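Side-chain contacts in ribulose-1,5-bisphosphate carboxylase/oxygenase large subunit (Rhodopseudomonas palustris, PDB 3QFW), which is a Rubisco-like protein, probably binding magnesium, related to ribulose-bisphosphate carboxylase, though carboxylation itself is uncertain for it: residues B[261-264]-B[265-269]; B[138-141]-B[142-145]. All blocks are in the same frame, centred on the assembly; numbering follows the deposited sequence.

Contact 2 (138-145) comes first along the chain and contact 1 (261-269) follows, in series, both in the catalytic domain, which is expected to be a TIM barrel. Each leads from a loop into the start of a helix: contact 2 runs from the end of strand 133-138 towards helix 145-157, and contact 1 from the loop after strand 250-253 into helix 265-276. Both strands are parallel strands of that expected barrel. The centres lie about 30 Å apart and the nearest atoms about 15 Å, with no touch between them. Both contacts meet the second subunit, so two separate strand-to-helix connections of one catalytic domain take part in the dimer interface.

Contact 1 (B[261-264]-B[265-269]); sequences AKIA and APLLL
One methyl group, CG2 of Ile263, bridges two successive leucines of the helix that starts just after it. It lies 3.8 Å from CB of Leu268 and 3.9 Å from CD2 of Leu267, so it meets the root of one side chain and a branch end of the other. The approach differs as well: Ile263 crosses Leu268 at about a right angle but Leu267 obliquely. The first torsion of Ile263 explains the reach, since chi1 of -55° sets CG1 anti to the carbonyl carbon and beside the backbone N, leaving CG2 to face the helix start. Leu84 and Phe88 of helix 80-88 also touch Ile263, and Met257 of the second subunit packs against it.

Ala264 occupies the N-cap position, and its carbonyl starts the helical bonding. The N-H of Leu268 reaches Ala264 O at 3.0 Å with an N-H...O angle of 161°, and the donor lies nearly in line with the C=O bond. The CB atoms of Leu267 and Leu268 each stand 3.6 Å from that same oxygen, as apolar neighbours of the carbonyl. Pro266 has no N-H to give at this first turn; its CD instead sits 4.0 Å from CB of Ala264. Across residues 266-269 the turn widens to the pi type.

Backbone bonds between Ala264 and Leu99, and between Lys262 and Leu99, anchor the incoming loop. The chemistry implies a helix start held by the Leu268 N bond to Ala264 O and by apolar contacts, the methyl side chain of Ala264 offering no polar atom to cap it.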
loop_
_atom_site.group_PDB
_atom_site.type_symbol
_atom_site.label_atom_id
_atom_site.label_comp_id
_atom_site.label_asym_id
_atom_site.label_seq_id
_atom_site.Cartn_x
_atom_site.Cartn_y
_atom_site.Cartn_z
ATOM N N ALA B 261 -7.002 -0.871 0.623
ATOM C CA ALA B 261 -7.435 -1.259 1.957
ATOM C C ALA B 261 -8.485 -0.243 2.430
ATOM O O ALA B 261 -8.459 0.920 2.032
ATOM C CB ALA B 261 -6.254 -1.301 2.903
ATOM N N LYS B 262 -9.410 -0.692 3.268
ATOM C CA LYS B 262 -10.558 0.116 3.640
ATOM C C LYS B 262 -10.237 1.057 4.794
ATOM O O LYS B 262 -10.707 0.869 5.911
ATOM C CB LYS B 262 -11.752 -0.770 3.986
ATOM C CG LYS B 262 -13.088 -0.048 3.960
ATOM C CD LYS B 262 -13.286 0.698 2.654
ATOM C CE LYS B 262 -14.757 0.753 2.275
ATOM N NZ LYS B 262 -14.964 1.365 0.932
ATOM N N ILE B 263 -9.413 2.058 4.506
ATOM C CA ILE B 263 -9.166 3.158 5.431
ATOM C C ILE B 263 -9.938 4.372 4.929
ATOM O O ILE B 263 -9.818 4.740 3.763
ATOM C CB ILE B 263 -7.668 3.500 5.498
ATOM C CG1 ILE B 263 -6.848 2.243 5.853
ATOM C CG2 ILE B 263 -7.421 4.624 6.485
ATOM C CD1 ILE B 263 -5.354 2.506 5.994
ATOM N N ALA B 264 -10.738 4.992 5.793
ATOM C CA ALA B 264 -11.550 6.126 5.354
ATOM C C ALA B 264 -10.668 7.237 4.785
ATOM O O ALA B 264 -9.613 7.558 5.350
ATOM C CB ALA B 264 -12.408 6.662 6.502
ATOM N N ALA B 265 -11.114 7.825 3.677
ATOM C CA ALA B 265 -10.340 8.871 2.996
ATOM C C ALA B 265 -10.002 10.059 3.878
ATOM O O ALA B 265 -8.879 10.570 3.834
ATOM C CB ALA B 265 -11.039 9.335 1.723
ATOM N N PRO B 266 -10.961 10.531 4.676
ATOM C CA PRO B 266 -10.547 11.730 5.412
ATOM C C PRO B 266 -9.386 11.434 6.358
ATOM O O PRO B 266 -8.458 12.227 6.463
ATOM C CB PRO B 266 -11.818 12.144 6.176
ATOM C CG PRO B 266 -12.946 11.587 5.350
ATOM C CD PRO B 266 -12.404 10.261 4.805
ATOM N N LEU B 267 -9.422 10.278 7.017
ATOM C CA LEU B 267 -8.359 9.914 7.935
ATOM C C LEU B 267 -7.029 9.738 7.191
ATOM O O LEU B 267 -5.988 10.228 7.639
ATOM C CB LEU B 267 -8.729 8.610 8.653
ATOM C CG LEU B 267 -7.559 7.891 9.322
ATOM C CD1 LEU B 267 -6.996 8.721 10.468
ATOM C CD2 LEU B 267 -7.977 6.504 9.818
ATOM N N LEU B 268 -7.071 9.033 6.062
ATOM C CA LEU B 268 -5.856 8.686 5.331
ATOM C C LEU B 268 -5.265 9.846 4.524
ATOM O O LEU B 268 -4.126 10.249 4.748
ATOM C CB LEU B 268 -6.103 7.480 4.416
ATOM C CG LEU B 268 -4.868 6.957 3.679
ATOM C CD1 LEU B 268 -3.776 6.602 4.670
ATOM C CD2 LEU B 268 -5.235 5.743 2.811
ATOM N N LEU B 269 -6.043 10.368 3.583
ATOM C CA LEU B 269 -5.579 11.432 2.691
ATOM C C LEU B 269 -5.471 12.773 3.407
ATOM O O LEU B 269 -4.644 13.622 3.055
ATOM C CB LEU B 269 -6.550 11.590 1.528
ATOM C CG LEU B 269 -6.870 10.337 0.715
ATOM C CD1 LEU B 269 -7.647 10.758 -0.516
ATOM C CD2 LEU B 269 -5.605 9.600 0.319
#

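Contact 2 (B[138-141]-B[142-145]); sequences LKPQ and GLSP
The side chain of Leu143 crosses the ring of Pro140 obliquely, bringing CD1 to the ring carbon CD, which is bonded to the proline nitrogen. CD1 of Leu143 is 3.5 Å from CD of Pro140, whereas CG of the ring is farther away at 4.2 Å. Leu143 CG also comes within 3.4 Å of Pro140 O, so the branch lies against both the ring and its carbonyl. Chi1 of -71° brings this about by placing CG anti to the leucine carbonyl carbon and beside its backbone N, the atom that bonds to Pro140.

That bond closes a type I beta turn from Pro140 to Leu143: Leu143 N donates to Pro140 O over 3.3 Å at an N-H...O angle of 157°, with the donor tilted 33° from the carbonyl plane. A cis peptide precedes Pro140. A water donates to Leu143 O at 2.7 Å; its approach to Gln141 O, at 2.4 Å, is doubtfully short, so a bridge between the two carbonyls is not firm. Replacing Leu143 by an alanine would probably lose the CD1 contact on the Pro140 ring and the packing against Leu148, opening a gap between the turn and helix 145-157.

Lys139 forms a salt bridge with Glu35 of the second subunit. Beyond the turn, Ser144 is the N-cap residue, its OG accepting from Ala147 N. A strand end, a tight turn and a capped helix in succession make up a beta-alpha connection of the parallel barrel expected for the Rubisco catalytic domain.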
loop_
_atom_site.group_PDB
_atom_site.type_symbol
_atom_site.label_atom_id
_atom_site.label_comp_id
_atom_site.label_asym_id
_atom_site.label_seq_id
_atom_site.Cartn_x
_atom_site.Cartn_y
_atom_site.Cartn_z
ATOM N N LEU B 138 -0.439 17.605 -16.067
ATOM C CA LEU B 138 0.091 17.377 -17.401
ATOM C C LEU B 138 -0.342 15.995 -17.888
ATOM O O LEU B 138 0.039 14.977 -17.314
ATOM C CB LEU B 138 1.616 17.464 -17.393
ATOM C CG LEU B 138 2.240 18.778 -16.924
ATOM C CD1 LEU B 138 3.751 18.674 -17.010
ATOM C CD2 LEU B 138 1.717 19.986 -17.728
ATOM N N LYS B 139 -1.162 15.992 -18.931
ATOM C CA LYS B 139 -1.695 14.788 -19.548
ATOM C C LYS B 139 -1.800 15.084 -21.030
ATOM O O LYS B 139 -1.960 16.250 -21.414
ATOM C CB LYS B 139 -3.092 14.497 -19.000
ATOM C CG LYS B 139 -3.164 14.403 -17.488
ATOM C CD LYS B 139 -4.576 14.112 -17.015
ATOM C CE LYS B 139 -4.588 13.755 -15.534
ATOM N NZ LYS B 139 -5.960 13.468 -15.022
ATOM N N PRO B 140 -1.746 14.043 -21.879
ATOM C CA PRO B 140 -1.622 12.610 -21.567
ATOM C C PRO B 140 -0.176 12.102 -21.505
ATOM O O PRO B 140 0.705 12.668 -22.144
ATOM C CB PRO B 140 -2.347 11.949 -22.742
ATOM C CG PRO B 140 -2.081 12.877 -23.895
ATOM C CD PRO B 140 -2.026 14.275 -23.309
ATOM N N GLN B 141 0.051 11.024 -20.755
ATOM C CA GLN B 141 1.402 10.495 -20.532
ATOM C C GLN B 141 2.120 9.902 -21.764
ATOM O O GLN B 141 3.271 9.487 -21.670
ATOM C CB GLN B 141 1.411 9.463 -19.388
ATOM C CG GLN B 141 0.422 8.318 -19.534
ATOM C CD GLN B 141 0.767 7.121 -18.648
ATOM O OE1 GLN B 141 -0.043 6.684 -17.827
ATOM N NE2 GLN B 141 1.969 6.579 -18.823
ATOM N N GLY B 142 1.459 9.851 -22.907
ATOM C CA GLY B 142 2.138 9.386 -24.107
ATOM C C GLY B 142 3.137 10.387 -24.677
ATOM O O GLY B 142 3.965 10.038 -25.522
ATOM N N LEU B 143 3.068 11.627 -24.196
ATOM C CA LEU B 143 3.785 12.762 -24.788
ATOM C C LEU B 143 5.284 12.822 -24.494
ATOM O O LEU B 143 5.749 12.336 -23.468
ATOM C CB LEU B 143 3.140 14.081 -24.334
ATOM C CG LEU B 143 1.763 14.403 -24.907
ATOM C CD1 LEU B 143 1.120 15.575 -24.170
ATOM C CD2 LEU B 143 1.877 14.682 -26.405
ATOM N N SER B 144 6.027 13.456 -25.396
ATOM C CA SER B 144 7.445 13.714 -25.169
ATOM C C SER B 144 7.594 14.830 -24.143
ATOM O O SER B 144 6.662 15.608 -23.927
ATOM C CB SER B 144 8.128 14.128 -26.472
ATOM O OG SER B 144 7.690 15.416 -26.869
ATOM N N PRO B 145 8.764 14.908 -23.494
ATOM C CA PRO B 145 9.008 15.973 -22.517
ATOM C C PRO B 145 8.816 17.370 -23.105
ATOM O O PRO B 145 8.445 18.290 -22.373
ATOM C CB PRO B 145 10.471 15.756 -22.101
ATOM C CG PRO B 145 11.018 14.720 -23.023
ATOM C CD PRO B 145 9.857 13.926 -23.518
HETATM O O HOH W 1 4.910 11.229 -21.140
#